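PDB 2IMP: lactaldehyde dehydrogenase from Escherichia coli, which oxidises L-lactaldehyde irreversibly to L-lactate with NAD+, and also acts on glycolaldehyde, in the breakdown of fucose and rhamnose. Local coordinates for residues A56-A69 with A164-K176. Sequence-based numbering, arbitrary orientation.
Sequences AQPEWEALPAIERA and APALLTGNTIVIK. With NAI (1,4-dihydronicotinamide adenine dinucleotide), chain D.
Arg68 takes hold of the end of helix 155-168 side-on: NE lies 2.8 Å and NH2 2.9 Å from Leu168 O, which sits close to the guanidinium plane; NE comes from well above the carbonyl plane, NH2 only 18° out of it. The bend at chi3 (-62°) turns the group onto this carbonyl, with Gly170 N over one face and Ala65 CA over the other. Arg68 CD in turn lies against one face of the Trp60 ring. From the ring edge, Trp60 NE1 reaches a lone pair of Leu167 O at 3.0 Å, an oxygen that also accepts from Gly170 N, while CZ2 packs on Leu167 CG at 3.8 Å. Gln57 NE2 bonds Gly170 O (3.0 Å) and Glu61 OE1. A leucine in place of Arg68 would probably leave Leu168 O without its two side-chain donors. Gly170 closes the helix in a Schellman motif; its positive phi calls for glycine, and a CB would crowd Glu61 CG. Behind it, Asn171 ND2 donates to Ala166 O while its OD1 accepts from Gly144 N, and Thr172 OG1 bonds Ala53 O. Helices 43-62 and 65-81 thus clasp the helix-to-strand turn of the NAD-binding domain, where strand 172-176 runs between strands 134-149 and 202-204 toward Lys176, whose NZ binds both adenosine ribose hydroxyls of NADH.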
loop_
_atom_site.group_PDB
_atom_site.type_symbol
_atom_site.label_atom_id
_atom_site.label_comp_id
_atom_site.label_asym_id
_atom_site.label_seq_id
_atom_site.Cartn_x
_atom_site.Cartn_y
_atom_site.Cartn_z
ATOM N N ALA A 56 25.561 -15.317 -12.873
ATOM C CA ALA A 56 24.272 -15.986 -12.715
ATOM C C ALA A 56 23.054 -15.071 -12.498
ATOM O O ALA A 56 21.918 -15.480 -12.738
ATOM C CB ALA A 56 24.352 -16.972 -11.563
ATOM N N GLN A 57 23.303 -13.845 -12.050
ATOM C CA GLN A 57 22.216 -12.928 -11.737
ATOM C C GLN A 57 21.167 -12.638 -12.853
ATOM O O GLN A 57 19.969 -12.721 -12.598
ATOM C CB GLN A 57 22.794 -11.622 -11.175
ATOM C CG GLN A 57 21.788 -10.767 -10.424
ATOM C CD GLN A 57 20.901 -9.967 -11.363
ATOM O OE1 GLN A 57 21.346 -9.546 -12.419
ATOM N NE2 GLN A 57 19.652 -9.738 -10.968
ATOM N N PRO A 58 21.605 -12.299 -14.081
ATOM C CA PRO A 58 20.640 -12.021 -15.156
ATOM C C PRO A 58 19.640 -13.185 -15.378
ATOM O O PRO A 58 18.428 -12.966 -15.427
ATOM C CB PRO A 58 21.535 -11.790 -16.371
ATOM C CG PRO A 58 22.755 -11.156 -15.754
ATOM C CD PRO A 58 22.983 -12.017 -14.527
ATOM N N GLU A 59 20.166 -14.399 -15.524
ATOM C CA GLU A 59 19.328 -15.581 -15.705
ATOM C C GLU A 59 18.393 -15.833 -14.500
ATOM O O GLU A 59 17.241 -16.239 -14.667
ATOM C CB GLU A 59 20.186 -16.831 -15.885
ATOM C CG GLU A 59 20.747 -17.077 -17.262
ATOM C CD GLU A 59 21.530 -18.387 -17.311
ATOM O OE1 GLU A 59 22.618 -18.460 -16.690
ATOM O OE2 GLU A 59 21.049 -19.347 -17.957
ATOM N N TRP A 60 18.925 -15.615 -13.299
ATOM C CA TRP A 60 18.151 -15.805 -12.080
ATOM C C TRP A 60 16.998 -14.786 -11.992
ATOM O O TRP A 60 15.846 -15.160 -11.774
ATOM C CB TRP A 60 19.081 -15.712 -10.855
ATOM C CG TRP A 60 18.402 -15.920 -9.511
ATOM C CD1 TRP A 60 18.171 -14.973 -8.552
ATOM C CD2 TRP A 60 17.875 -17.150 -8.997
ATOM N NE1 TRP A 60 17.531 -15.538 -7.472
ATOM C CE2 TRP A 60 17.334 -16.865 -7.716
ATOM C CE3 TRP A 60 17.800 -18.457 -9.487
ATOM C CZ2 TRP A 60 16.732 -17.855 -6.923
ATOM C CZ3 TRP A 60 17.198 -19.443 -8.691
ATOM C CH2 TRP A 60 16.672 -19.128 -7.425
ATOM N N GLU A 61 17.310 -13.507 -12.188
ATOM C CA GLU A 61 16.253 -12.507 -12.161
ATOM C C GLU A 61 15.220 -12.729 -13.291
ATOM O O GLU A 61 14.037 -12.438 -13.126
ATOM C CB GLU A 61 16.821 -11.077 -12.254
ATOM C CG GLU A 61 15.719 -10.009 -12.236
ATOM C CD GLU A 61 16.219 -8.580 -11.988
ATOM O OE1 GLU A 61 17.424 -8.302 -12.196
ATOM O OE2 GLU A 61 15.382 -7.725 -11.594
ATOM N N ALA A 62 15.683 -13.266 -14.417
ATOM C CA ALA A 62 14.796 -13.535 -15.544
ATOM C C ALA A 62 13.760 -14.638 -15.240
ATOM O O ALA A 62 12.713 -14.724 -15.885
ATOM C CB ALA A 62 15.615 -13.906 -16.777
ATOM N N LEU A 63 14.073 -15.482 -14.263
ATOM C CA LEU A 63 13.137 -16.523 -13.859
ATOM C C LEU A 63 11.867 -15.935 -13.206
ATOM O O LEU A 63 11.953 -14.988 -12.420
ATOM C CB LEU A 63 13.789 -17.471 -12.854
ATOM C CG LEU A 63 14.863 -18.445 -13.349
ATOM C CD1 LEU A 63 15.390 -19.248 -12.171
ATOM C CD2 LEU A 63 14.273 -19.370 -14.403
ATOM N N PRO A 64 10.685 -16.470 -13.546
ATOM C CA PRO A 64 9.472 -15.929 -12.924
ATOM C C PRO A 64 9.683 -16.032 -11.395
ATOM O O PRO A 64 10.314 -16.982 -10.931
ATOM C CB PRO A 64 8.381 -16.874 -13.418
ATOM C CG PRO A 64 8.891 -17.278 -14.781
ATOM C CD PRO A 64 10.362 -17.525 -14.523
ATOM N N ALA A 65 9.173 -15.063 -10.636
ATOM C CA ALA A 65 9.342 -15.075 -9.189
ATOM C C ALA A 65 8.892 -16.381 -8.496
ATOM O O ALA A 65 9.550 -16.857 -7.566
ATOM C CB ALA A 65 8.617 -13.880 -8.563
ATOM N N ILE A 66 7.779 -16.950 -8.947
ATOM C CA ILE A 66 7.312 -18.181 -8.326
ATOM C C ILE A 66 8.339 -19.327 -8.457
ATOM O O ILE A 66 8.419 -20.203 -7.597
ATOM C CB ILE A 66 5.957 -18.630 -8.909
ATOM C CG1 ILE A 66 5.406 -19.809 -8.095
ATOM C CG2 ILE A 66 6.111 -19.002 -10.390
ATOM C CD1 ILE A 66 4.903 -19.439 -6.714
ATOM N N GLU A 67 9.124 -19.305 -9.532
ATOM C CA GLU A 67 10.144 -20.330 -9.698
ATOM C C GLU A 67 11.306 -20.149 -8.706
ATOM O O GLU A 67 11.897 -21.125 -8.249
ATOM C CB GLU A 67 10.650 -20.373 -11.144
ATOM C CG GLU A 67 9.691 -21.118 -12.071
ATOM C CD GLU A 67 10.107 -21.090 -13.535
ATOM O OE1 GLU A 67 11.294 -21.352 -13.832
ATOM O OE2 GLU A 67 9.235 -20.821 -14.391
ATOM N N ARG A 68 11.623 -18.899 -8.377
ATOM C CA ARG A 68 12.661 -18.665 -7.388
ATOM C C ARG A 68 12.140 -19.121 -6.010
ATOM O O ARG A 68 12.872 -19.696 -5.203
ATOM C CB ARG A 68 13.069 -17.184 -7.365
ATOM C CG ARG A 68 13.693 -16.712 -8.688
ATOM C CD ARG A 68 14.332 -15.340 -8.565
ATOM N NE ARG A 68 13.368 -14.298 -8.226
ATOM C CZ ARG A 68 12.839 -13.446 -9.098
ATOM N NH1 ARG A 68 13.180 -13.504 -10.377
ATOM N NH2 ARG A 68 11.975 -12.528 -8.688
ATOM N N ALA A 69 10.852 -18.879 -5.779
ATOM C CA ALA A 69 10.220 -19.313 -4.547
ATOM C C ALA A 69 10.292 -20.851 -4.421
ATOM O O ALA A 69 10.558 -21.398 -3.347
ATOM C CB ALA A 69 8.768 -18.859 -4.518
ATOM N N ALA A 164 17.196 -15.437 1.834
ATOM C CA ALA A 164 15.815 -15.675 1.422
ATOM C C ALA A 164 15.182 -14.465 0.675
ATOM O O ALA A 164 14.697 -14.611 -0.449
ATOM C CB ALA A 164 14.962 -16.068 2.642
ATOM N N PRO A 165 15.198 -13.269 1.292
ATOM C CA PRO A 165 14.624 -12.085 0.633
ATOM C C PRO A 165 15.457 -11.762 -0.632
ATOM O O PRO A 165 14.914 -11.408 -1.676
ATOM C CB PRO A 165 14.774 -10.981 1.681
ATOM C CG PRO A 165 14.965 -11.727 2.980
ATOM C CD PRO A 165 15.769 -12.918 2.602
ATOM N N ALA A 166 16.777 -11.887 -0.508
ATOM C CA ALA A 166 17.670 -11.616 -1.630
ATOM C C ALA A 166 17.342 -12.455 -2.877
ATOM O O ALA A 166 17.118 -11.909 -3.962
ATOM C CB ALA A 166 19.126 -11.847 -1.215
ATOM N N LEU A 167 17.306 -13.776 -2.706
ATOM C CA LEU A 167 16.995 -14.667 -3.822
ATOM C C LEU A 167 15.574 -14.504 -4.389
ATOM O O LEU A 167 15.378 -14.490 -5.607
ATOM C CB LEU A 167 17.201 -16.126 -3.417
ATOM C CG LEU A 167 18.560 -16.717 -3.797
ATOM C CD1 LEU A 167 19.677 -15.867 -3.210
ATOM C CD2 LEU A 167 18.644 -18.157 -3.296
ATOM N N LEU A 168 14.599 -14.397 -3.493
ATOM C CA LEU A 168 13.212 -14.234 -3.904
ATOM C C LEU A 168 13.016 -13.076 -4.903
ATOM O O LEU A 168 12.334 -13.227 -5.908
ATOM C CB LEU A 168 12.329 -14.009 -2.669
ATOM C CG LEU A 168 10.799 -14.068 -2.836
ATOM C CD1 LEU A 168 10.293 -12.831 -3.584
ATOM C CD2 LEU A 168 10.410 -15.353 -3.576
ATOM N N THR A 169 13.647 -11.940 -4.609
ATOM C CA THR A 169 13.548 -10.749 -5.441
ATOM C C THR A 169 14.455 -10.720 -6.699
ATOM O O THR A 169 14.517 -9.712 -7.410
ATOM C CB THR A 169 13.817 -9.482 -4.591
ATOM O OG1 THR A 169 15.058 -9.624 -3.887
ATOM C CG2 THR A 169 12.690 -9.279 -3.574
ATOM N N GLY A 170 15.156 -11.821 -6.959
ATOM C CA GLY A 170 15.998 -11.882 -8.141
ATOM C C GLY A 170 17.470 -11.533 -7.994
ATOM O O GLY A 170 18.173 -11.401 -8.997
ATOM N N ASN A 171 17.936 -11.347 -6.767
ATOM C CA ASN A 171 19.348 -11.057 -6.530
ATOM C C ASN A 171 20.141 -12.350 -6.316
ATOM O O ASN A 171 19.556 -13.384 -6.015
ATOM C CB ASN A 171 19.554 -10.236 -5.245
ATOM C CG ASN A 171 18.769 -8.943 -5.225
ATOM O OD1 ASN A 171 19.224 -7.930 -5.779
ATOM N ND2 ASN A 171 17.600 -8.953 -4.604
ATOM N N THR A 172 21.451 -12.287 -6.504
ATOM C CA THR A 172 22.291 -13.428 -6.185
ATOM C C THR A 172 23.072 -13.047 -4.926
ATOM O O THR A 172 23.134 -11.864 -4.585
ATOM C CB THR A 172 23.255 -13.818 -7.335
ATOM O OG1 THR A 172 24.038 -12.688 -7.739
ATOM C CG2 THR A 172 22.463 -14.345 -8.513
ATOM N N ILE A 173 23.649 -14.006 -4.222
ATOM C CA ILE A 173 24.330 -13.631 -3.003
ATOM C C ILE A 173 25.600 -14.423 -2.658
ATOM O O ILE A 173 25.772 -15.578 -3.054
ATOM C CB ILE A 173 23.337 -13.734 -1.805
ATOM C CG1 ILE A 173 23.866 -12.973 -0.585
ATOM C CG2 ILE A 173 23.113 -15.197 -1.444
ATOM C CD1 ILE A 173 22.895 -12.991 0.609
ATOM N N VAL A 174 26.483 -13.742 -1.943
ATOM C CA VAL A 174 27.710 -14.310 -1.432
ATOM C C VAL A 174 27.727 -14.112 0.078
ATOM O O VAL A 174 27.729 -12.979 0.566
ATOM C CB VAL A 174 28.977 -13.634 -2.001
ATOM C CG1 VAL A 174 30.215 -14.256 -1.352
ATOM C CG2 VAL A 174 29.039 -13.795 -3.513
ATOM N N ILE A 175 27.710 -15.210 0.812
ATOM C CA ILE A 175 27.698 -15.134 2.254
ATOM C C ILE A 175 28.995 -15.566 2.962
ATOM O O ILE A 175 29.664 -16.514 2.547
ATOM C CB ILE A 175 26.529 -15.983 2.814
ATOM C CG1 ILE A 175 25.206 -15.256 2.562
ATOM C CG2 ILE A 175 26.747 -16.283 4.291
ATOM C CD1 ILE A 175 23.999 -16.032 2.984
ATOM N N LYS A 176 29.340 -14.831 4.012
ATOM C CA LYS A 176 30.481 -15.174 4.849
ATOM C C LYS A 176 30.029 -15.321 6.298
ATOM O O LYS A 176 29.630 -14.347 6.933
ATOM C CB LYS A 176 31.591 -14.123 4.813
ATOM C CG LYS A 176 32.841 -14.609 5.575
ATOM C CD LYS A 176 33.837 -13.503 5.885
ATOM C CE LYS A 176 33.483 -12.764 7.162
ATOM N NZ LYS A 176 33.588 -13.647 8.371
HETATM P PA NAI D . 31.442 -8.897 14.779
HETATM O O1A NAI D . 31.166 -7.610 14.121
HETATM O O2A NAI D . 32.785 -8.916 15.517
HETATM O O5B NAI D . 31.397 -10.062 13.688
HETATM C C5B NAI D . 30.289 -10.298 12.832
HETATM C C4B NAI D . 30.728 -10.527 11.377
HETATM O O4B NAI D . 31.382 -9.374 10.841
HETATM C C3B NAI D . 31.723 -11.683 11.188
HETATM O O3B NAI D . 31.363 -12.456 10.047
HETATM C C2B NAI D . 33.054 -10.968 11.069
HETATM O O2B NAI D . 34.081 -11.690 10.442
HETATM C C1B NAI D . 32.673 -9.708 10.336
HETATM N N9A NAI D . 33.625 -8.577 10.540
HETATM C C8A NAI D . 34.317 -8.166 11.679
HETATM N N7A NAI D . 35.077 -7.074 11.358
HETATM C C5A NAI D . 34.888 -6.786 10.052
HETATM C C6A NAI D . 35.405 -5.785 9.203
HETATM N N6A NAI D . 36.273 -4.884 9.659
HETATM N N1A NAI D . 35.002 -5.748 7.860
HETATM C C2A NAI D . 34.090 -6.691 7.365
HETATM N N3A NAI D . 33.579 -7.684 8.216
HETATM C C4A NAI D . 33.970 -7.722 9.534
HETATM O O3 NAI D . 30.208 -9.134 15.777
HETATM P PN NAI D . 29.846 -10.477 16.594
HETATM O O1N NAI D . 29.817 -11.648 15.699
HETATM O O2N NAI D . 28.600 -10.181 17.377
HETATM O O5D NAI D . 31.089 -10.533 17.631
HETATM C C5D NAI D . 32.188 -11.404 17.544
HETATM C C4D NAI D . 33.115 -11.059 18.688
HETATM O O4D NAI D . 34.359 -11.727 18.495
HETATM C C3D NAI D . 33.523 -9.623 19.088
HETATM O O3D NAI D . 32.857 -9.239 20.276
HETATM C C2D NAI D . 35.021 -9.648 19.248
HETATM O O2D NAI D . 35.469 -8.906 20.359
HETATM C C1D NAI D . 35.319 -11.125 19.336
HETATM N N1N NAI D . 36.732 -11.410 18.930
HETATM C C2N NAI D . 36.988 -11.592 17.566
HETATM C C3N NAI D . 38.312 -11.870 17.131
HETATM C C7N NAI D . 38.609 -12.074 15.662
HETATM O O7N NAI D . 39.916 -12.346 15.277
HETATM N N7N NAI D . 37.679 -12.005 14.708
HETATM C C4N NAI D . 39.355 -11.958 18.111
HETATM C C5N NAI D . 39.074 -11.768 19.496
HETATM C C6N NAI D . 37.745 -11.495 19.890
#